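Local coordinates for protein glucose-permease IIA component (Mycoplasma capricolum, PDB 2GPR) that serves as the glucose-specific IIA component of the sugar phosphotransferase system, probably passing a phosphoryl group from phospho-HPr to the EIIB domain during glucose uptake, at residues N5-I19 with K140-K154. Residues are numbered along the deposited sequence; the frame is centred on the assembly and turned at random.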
loop_
_atom_site.group_PDB
_atom_site.type_symbol
_atom_site.label_atom_id
_atom_site.label_comp_id
_atom_site.label_asym_id
_atom_site.label_seq_id
_atom_site.Cartn_x
_atom_site.Cartn_y
_atom_site.Cartn_z
ATOM N N ASN A 5 -18.912 -8.193 15.227
ATOM C CA ASN A 5 -18.324 -7.529 14.110
ATOM C C ASN A 5 -16.832 -7.757 14.092
ATOM O O ASN A 5 -16.154 -7.749 15.131
ATOM C CB ASN A 5 -18.678 -6.004 14.251
ATOM C CG ASN A 5 -18.075 -4.971 13.276
ATOM O OD1 ASN A 5 -16.844 -4.814 13.177
ATOM N ND2 ASN A 5 -18.938 -4.106 12.737
ATOM N N LYS A 6 -16.310 -7.932 12.901
ATOM C CA LYS A 6 -14.884 -8.030 12.746
ATOM C C LYS A 6 -14.428 -6.969 11.761
ATOM O O LYS A 6 -15.075 -6.718 10.744
ATOM C CB LYS A 6 -14.338 -9.438 12.475
ATOM C CG LYS A 6 -14.930 -10.120 11.245
ATOM C CD LYS A 6 -13.902 -10.874 10.384
ATOM C CE LYS A 6 -13.118 -9.989 9.387
ATOM N NZ LYS A 6 -13.929 -9.451 8.265
ATOM N N ASN A 7 -13.373 -6.276 12.139
ATOM C CA ASN A 7 -12.794 -5.208 11.339
ATOM C C ASN A 7 -11.463 -5.606 10.722
ATOM O O ASN A 7 -10.935 -6.712 10.943
ATOM C CB ASN A 7 -12.680 -3.858 12.079
ATOM C CG ASN A 7 -11.697 -3.828 13.265
ATOM O OD1 ASN A 7 -11.871 -4.503 14.282
ATOM N ND2 ASN A 7 -10.712 -2.936 13.200
ATOM N N LEU A 8 -10.968 -4.732 9.843
ATOM C CA LEU A 8 -9.693 -4.966 9.242
ATOM C C LEU A 8 -8.744 -3.851 9.601
ATOM O O LEU A 8 -8.990 -2.695 9.373
ATOM C CB LEU A 8 -9.715 -5.222 7.730
ATOM C CG LEU A 8 -8.277 -5.407 7.190
ATOM C CD1 LEU A 8 -8.016 -6.829 6.769
ATOM C CD2 LEU A 8 -7.954 -4.415 6.091
ATOM N N LYS A 9 -7.677 -4.194 10.211
ATOM C CA LYS A 9 -6.712 -3.192 10.589
ATOM C C LYS A 9 -5.648 -3.047 9.523
ATOM O O LYS A 9 -5.056 -4.037 9.086
ATOM C CB LYS A 9 -6.064 -3.595 11.884
ATOM C CG LYS A 9 -6.768 -2.998 13.076
ATOM C CD LYS A 9 -6.245 -3.594 14.407
ATOM C CE LYS A 9 -4.799 -4.086 14.237
ATOM N NZ LYS A 9 -4.226 -4.708 15.457
ATOM N N VAL A 10 -5.381 -1.817 9.072
ATOM C CA VAL A 10 -4.350 -1.673 8.078
ATOM C C VAL A 10 -3.126 -1.017 8.651
ATOM O O VAL A 10 -3.287 -0.054 9.322
ATOM C CB VAL A 10 -4.807 -1.302 6.635
ATOM C CG1 VAL A 10 -6.278 -1.596 6.352
ATOM C CG2 VAL A 10 -4.375 0.048 6.101
ATOM N N LEU A 11 -1.910 -1.590 8.482
ATOM C CA LEU A 11 -0.672 -0.980 9.034
ATOM C C LEU A 11 0.073 -0.055 8.046
ATOM O O LEU A 11 -0.179 -0.006 6.839
ATOM C CB LEU A 11 0.349 -1.989 9.661
ATOM C CG LEU A 11 -0.204 -3.167 10.468
ATOM C CD1 LEU A 11 0.927 -3.956 11.092
ATOM C CD2 LEU A 11 -1.191 -2.749 11.551
ATOM N N ALA A 12 1.025 0.686 8.545
ATOM C CA ALA A 12 1.828 1.472 7.667
ATOM C C ALA A 12 2.992 0.593 7.183
ATOM O O ALA A 12 3.666 -0.015 7.998
ATOM C CB ALA A 12 2.343 2.658 8.429
ATOM N N PRO A 13 3.185 0.465 5.850
ATOM C CA PRO A 13 4.253 -0.352 5.224
ATOM C C PRO A 13 5.671 0.270 5.248
ATOM O O PRO A 13 6.687 -0.393 5.039
ATOM C CB PRO A 13 3.842 -0.501 3.784
ATOM C CG PRO A 13 2.761 0.526 3.520
ATOM C CD PRO A 13 2.152 0.863 4.854
ATOM N N CYS A 14 5.740 1.570 5.501
ATOM C CA CYS A 14 6.992 2.245 5.673
ATOM C C CYS A 14 6.850 3.411 6.669
ATOM O O CYS A 14 5.764 3.704 7.232
ATOM C CB CYS A 14 7.584 2.726 4.371
ATOM S SG CYS A 14 6.480 3.879 3.597
ATOM N N ASP A 15 7.951 4.054 6.932
ATOM C CA ASP A 15 7.861 5.155 7.812
ATOM C C ASP A 15 7.470 6.336 6.945
ATOM O O ASP A 15 7.708 6.300 5.752
ATOM C CB ASP A 15 9.194 5.358 8.596
ATOM C CG ASP A 15 9.395 4.445 9.813
ATOM O OD1 ASP A 15 8.450 3.528 10.011
ATOM O OD2 ASP A 15 10.338 4.585 10.578
ATOM N N GLY A 16 6.815 7.355 7.512
ATOM C CA GLY A 16 6.419 8.544 6.736
ATOM C C GLY A 16 5.091 9.142 7.185
ATOM O O GLY A 16 4.622 8.897 8.297
ATOM N N THR A 17 4.481 9.923 6.291
ATOM C CA THR A 17 3.230 10.558 6.593
ATOM C C THR A 17 2.095 10.001 5.779
ATOM O O THR A 17 2.144 9.984 4.558
ATOM C CB THR A 17 3.331 12.029 6.190
ATOM O OG1 THR A 17 4.604 12.500 6.518
ATOM C CG2 THR A 17 2.221 12.879 6.812
ATOM N N ILE A 18 1.019 9.655 6.434
ATOM C CA ILE A 18 -0.148 9.287 5.707
ATOM C C ILE A 18 -0.736 10.608 5.223
ATOM O O ILE A 18 -0.764 11.576 5.974
ATOM C CB ILE A 18 -1.126 8.482 6.550
ATOM C CG1 ILE A 18 -0.437 7.182 7.023
ATOM C CG2 ILE A 18 -2.408 8.171 5.759
ATOM C CD1 ILE A 18 0.056 6.291 5.864
ATOM N N ILE A 19 -1.049 10.688 3.943
ATOM C CA ILE A 19 -1.624 11.863 3.327
ATOM C C ILE A 19 -2.853 11.317 2.630
ATOM O O ILE A 19 -3.025 10.106 2.631
ATOM C CB ILE A 19 -0.637 12.508 2.322
ATOM C CG1 ILE A 19 -0.404 11.590 1.106
ATOM C CG2 ILE A 19 0.723 12.730 2.965
ATOM C CD1 ILE A 19 1.007 11.723 0.563
ATOM N N LYS A 140 -5.938 6.971 10.390
ATOM C CA LYS A 140 -5.030 7.788 11.171
ATOM C C LYS A 140 -4.069 8.508 10.227
ATOM O O LYS A 140 -3.443 7.864 9.364
ATOM C CB LYS A 140 -4.360 7.014 12.298
ATOM C CG LYS A 140 -3.070 7.652 12.819
ATOM C CD LYS A 140 -2.023 6.628 13.274
ATOM C CE LYS A 140 -2.144 6.173 14.738
ATOM N NZ LYS A 140 -1.143 5.137 15.141
ATOM N N MET A 141 -4.036 9.877 10.333
ATOM C CA MET A 141 -3.251 10.731 9.485
ATOM C C MET A 141 -2.004 11.253 10.156
ATOM O O MET A 141 -1.756 11.026 11.318
ATOM C CB MET A 141 -4.105 11.890 9.001
ATOM C CG MET A 141 -5.199 11.427 8.073
ATOM S SD MET A 141 -4.754 11.716 6.380
ATOM C CE MET A 141 -4.184 13.416 6.592
ATOM N N GLY A 142 -1.178 11.942 9.418
ATOM C CA GLY A 142 -0.020 12.474 10.042
ATOM C C GLY A 142 1.169 11.554 9.957
ATOM O O GLY A 142 1.209 10.665 9.120
ATOM N N GLU A 143 2.158 11.849 10.846
ATOM C CA GLU A 143 3.439 11.181 10.965
ATOM C C GLU A 143 3.284 9.796 11.654
ATOM O O GLU A 143 2.653 9.667 12.721
ATOM C CB GLU A 143 4.424 12.129 11.671
ATOM C CG GLU A 143 5.837 12.197 11.044
ATOM C CD GLU A 143 5.934 12.876 9.679
ATOM O OE1 GLU A 143 5.013 12.914 8.879
ATOM O OE2 GLU A 143 7.134 13.389 9.435
ATOM N N VAL A 144 3.793 8.723 10.986
ATOM C CA VAL A 144 3.641 7.339 11.453
ATOM C C VAL A 144 4.897 6.519 11.368
ATOM O O VAL A 144 5.861 6.830 10.703
ATOM C CB VAL A 144 2.552 6.540 10.680
ATOM C CG1 VAL A 144 1.163 7.148 10.820
ATOM C CG2 VAL A 144 2.908 6.410 9.206
ATOM N N LYS A 145 4.821 5.398 12.028
ATOM C CA LYS A 145 5.863 4.442 12.010
ATOM C C LYS A 145 5.360 3.197 11.357
ATOM O O LYS A 145 4.188 2.788 11.541
ATOM C CB LYS A 145 6.353 4.161 13.398
ATOM C CG LYS A 145 6.996 5.396 13.983
ATOM C CD LYS A 145 8.503 5.416 13.776
ATOM C CE LYS A 145 9.304 5.024 15.037
ATOM N NZ LYS A 145 10.645 5.645 15.135
ATOM N N GLN A 146 6.240 2.596 10.577
ATOM C CA GLN A 146 5.901 1.361 9.884
ATOM C C GLN A 146 5.381 0.315 10.876
ATOM O O GLN A 146 6.077 -0.019 11.846
ATOM C CB GLN A 146 7.139 0.806 9.141
ATOM C CG GLN A 146 6.876 -0.533 8.469
ATOM C CD GLN A 146 7.215 -1.684 9.351
ATOM O OE1 GLN A 146 6.427 -2.663 9.515
ATOM N NE2 GLN A 146 8.441 -1.599 9.881
ATOM N N GLY A 147 4.151 -0.189 10.654
ATOM C CA GLY A 147 3.575 -1.203 11.532
ATOM C C GLY A 147 2.588 -0.598 12.529
ATOM O O GLY A 147 2.173 -1.236 13.506
ATOM N N ASP A 148 2.241 0.651 12.279
ATOM C CA ASP A 148 1.335 1.383 13.120
ATOM C C ASP A 148 0.007 1.211 12.541
ATOM O O ASP A 148 -0.097 1.273 11.326
ATOM C CB ASP A 148 1.608 2.916 12.962
ATOM C CG ASP A 148 2.691 3.545 13.785
ATOM O OD1 ASP A 148 3.392 2.687 14.416
ATOM O OD2 ASP A 148 2.896 4.740 13.839
ATOM N N VAL A 149 -1.015 1.141 13.358
ATOM C CA VAL A 149 -2.323 1.134 12.759
ATOM C C VAL A 149 -2.581 2.503 12.107
ATOM O O VAL A 149 -2.192 3.543 12.619
ATOM C CB VAL A 149 -3.446 0.659 13.664
ATOM C CG1 VAL A 149 -4.782 0.956 12.991
ATOM C CG2 VAL A 149 -3.310 -0.828 13.861
ATOM N N VAL A 150 -3.225 2.484 10.950
ATOM C CA VAL A 150 -3.437 3.638 10.090
ATOM C C VAL A 150 -4.881 3.702 9.523
ATOM O O VAL A 150 -5.311 4.700 8.970
ATOM C CB VAL A 150 -2.329 3.554 8.998
ATOM C CG1 VAL A 150 -2.759 3.954 7.595
ATOM C CG2 VAL A 150 -1.101 4.342 9.424
ATOM N N ALA A 151 -5.641 2.629 9.660
ATOM C CA ALA A 151 -7.006 2.595 9.178
ATOM C C ALA A 151 -7.693 1.338 9.538
ATOM O O ALA A 151 -7.119 0.289 9.757
ATOM C CB ALA A 151 -7.127 2.800 7.692
ATOM N N ILE A 152 -8.968 1.493 9.617
ATOM C CA ILE A 152 -9.902 0.445 9.962
ATOM C C ILE A 152 -10.888 0.389 8.857
ATOM O O ILE A 152 -11.390 1.448 8.455
ATOM C CB ILE A 152 -10.677 0.816 11.250
ATOM C CG1 ILE A 152 -9.731 0.987 12.415
ATOM C CG2 ILE A 152 -11.729 -0.221 11.594
ATOM C CD1 ILE A 152 -9.084 -0.313 12.827
ATOM N N LEU A 153 -11.043 -0.827 8.315
ATOM C CA LEU A 153 -12.027 -1.199 7.282
ATOM C C LEU A 153 -12.947 -2.089 8.077
ATOM O O LEU A 153 -12.576 -3.192 8.456
ATOM C CB LEU A 153 -11.403 -1.864 5.996
ATOM C CG LEU A 153 -12.411 -2.032 4.829
ATOM C CD1 LEU A 153 -12.518 -0.777 3.951
ATOM C CD2 LEU A 153 -12.024 -3.233 3.970
ATOM N N LYS A 154 -14.009 -1.484 8.579
ATOM C CA LYS A 154 -14.882 -2.135 9.527
ATOM C C LYS A 154 -16.043 -2.865 8.902
ATOM O O LYS A 154 -16.785 -2.247 8.112
ATOM C CB LYS A 154 -15.285 -1.177 10.664
ATOM C CG LYS A 154 -15.874 -1.869 11.892
ATOM C CD LYS A 154 -15.985 -0.982 13.148
ATOM C CE LYS A 154 -15.610 -1.678 14.493
ATOM N NZ LYS A 154 -16.692 -2.472 15.157
ATOM O OXT LYS A 154 -16.183 -4.069 9.240
#
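Asp15 OD1 accepts the backbone N-H of Gln146 almost straight (169° at the hydrogen); at 2.5 Å this is shorter than usual, so the exact length is doubtful. OD2 lies 3.8 Å from Lys145 CD, and the Asp15 carboxylate and Gln146 side-chain amide planes are only 18° apart. CG of Asp15 stands anti to its own carbonyl carbon (chi1 -81°), which swings the acid toward the 145-148 turn. The Asn7 amide meets Ile152 with its nitrogen, ND2 lying 3.1 Å from CD1. These contacts belong to the antiparallel beta-sandwich of the glucose-type EIIA domain: the N-terminal chain runs against the C-terminal one as the two-stranded antiparallel ribbon of 8-11 with 149-153 and, around the corner that the chain turns at Glu143, as 16-18 with 142-144.

A classic beta bulge sets Val150 and Ala151 both opposite Val10. Leu8, Val10, Ala151 and Leu153 share the inner face, where Phe128 of strand 124-130 covers Val10 and Leu153, so aliphatic residues suit it. On the other face Lys9 and Ile152 lie side by side, and the exposed lysine packs its aliphatic stem on Val149, CE reaching CG2 at 3.6 Å.

Val150 bridges the two ladders: its CG2 touches Ile18 CG1 at 3.8 Å and Ala12 CB at 4.0 Å, and Phe38 closes over Ile18 and Val150. The small methyl of Ala12 fits between Val144 and Val150. Beside this ladder, Thr17 OG1 donates to Glu143 OE1, a bond too short in the model to be trusted in length, and OE2 of the same glutamate forms a salt bridge with Lys43.

A type II turn from Lys145 to Asp148 needs the positive phi (100°) that Gly147 readily adopts; Gly147 N then meets a lone pair of Ala12 O, in the carbonyl plane, at 2.7 Å.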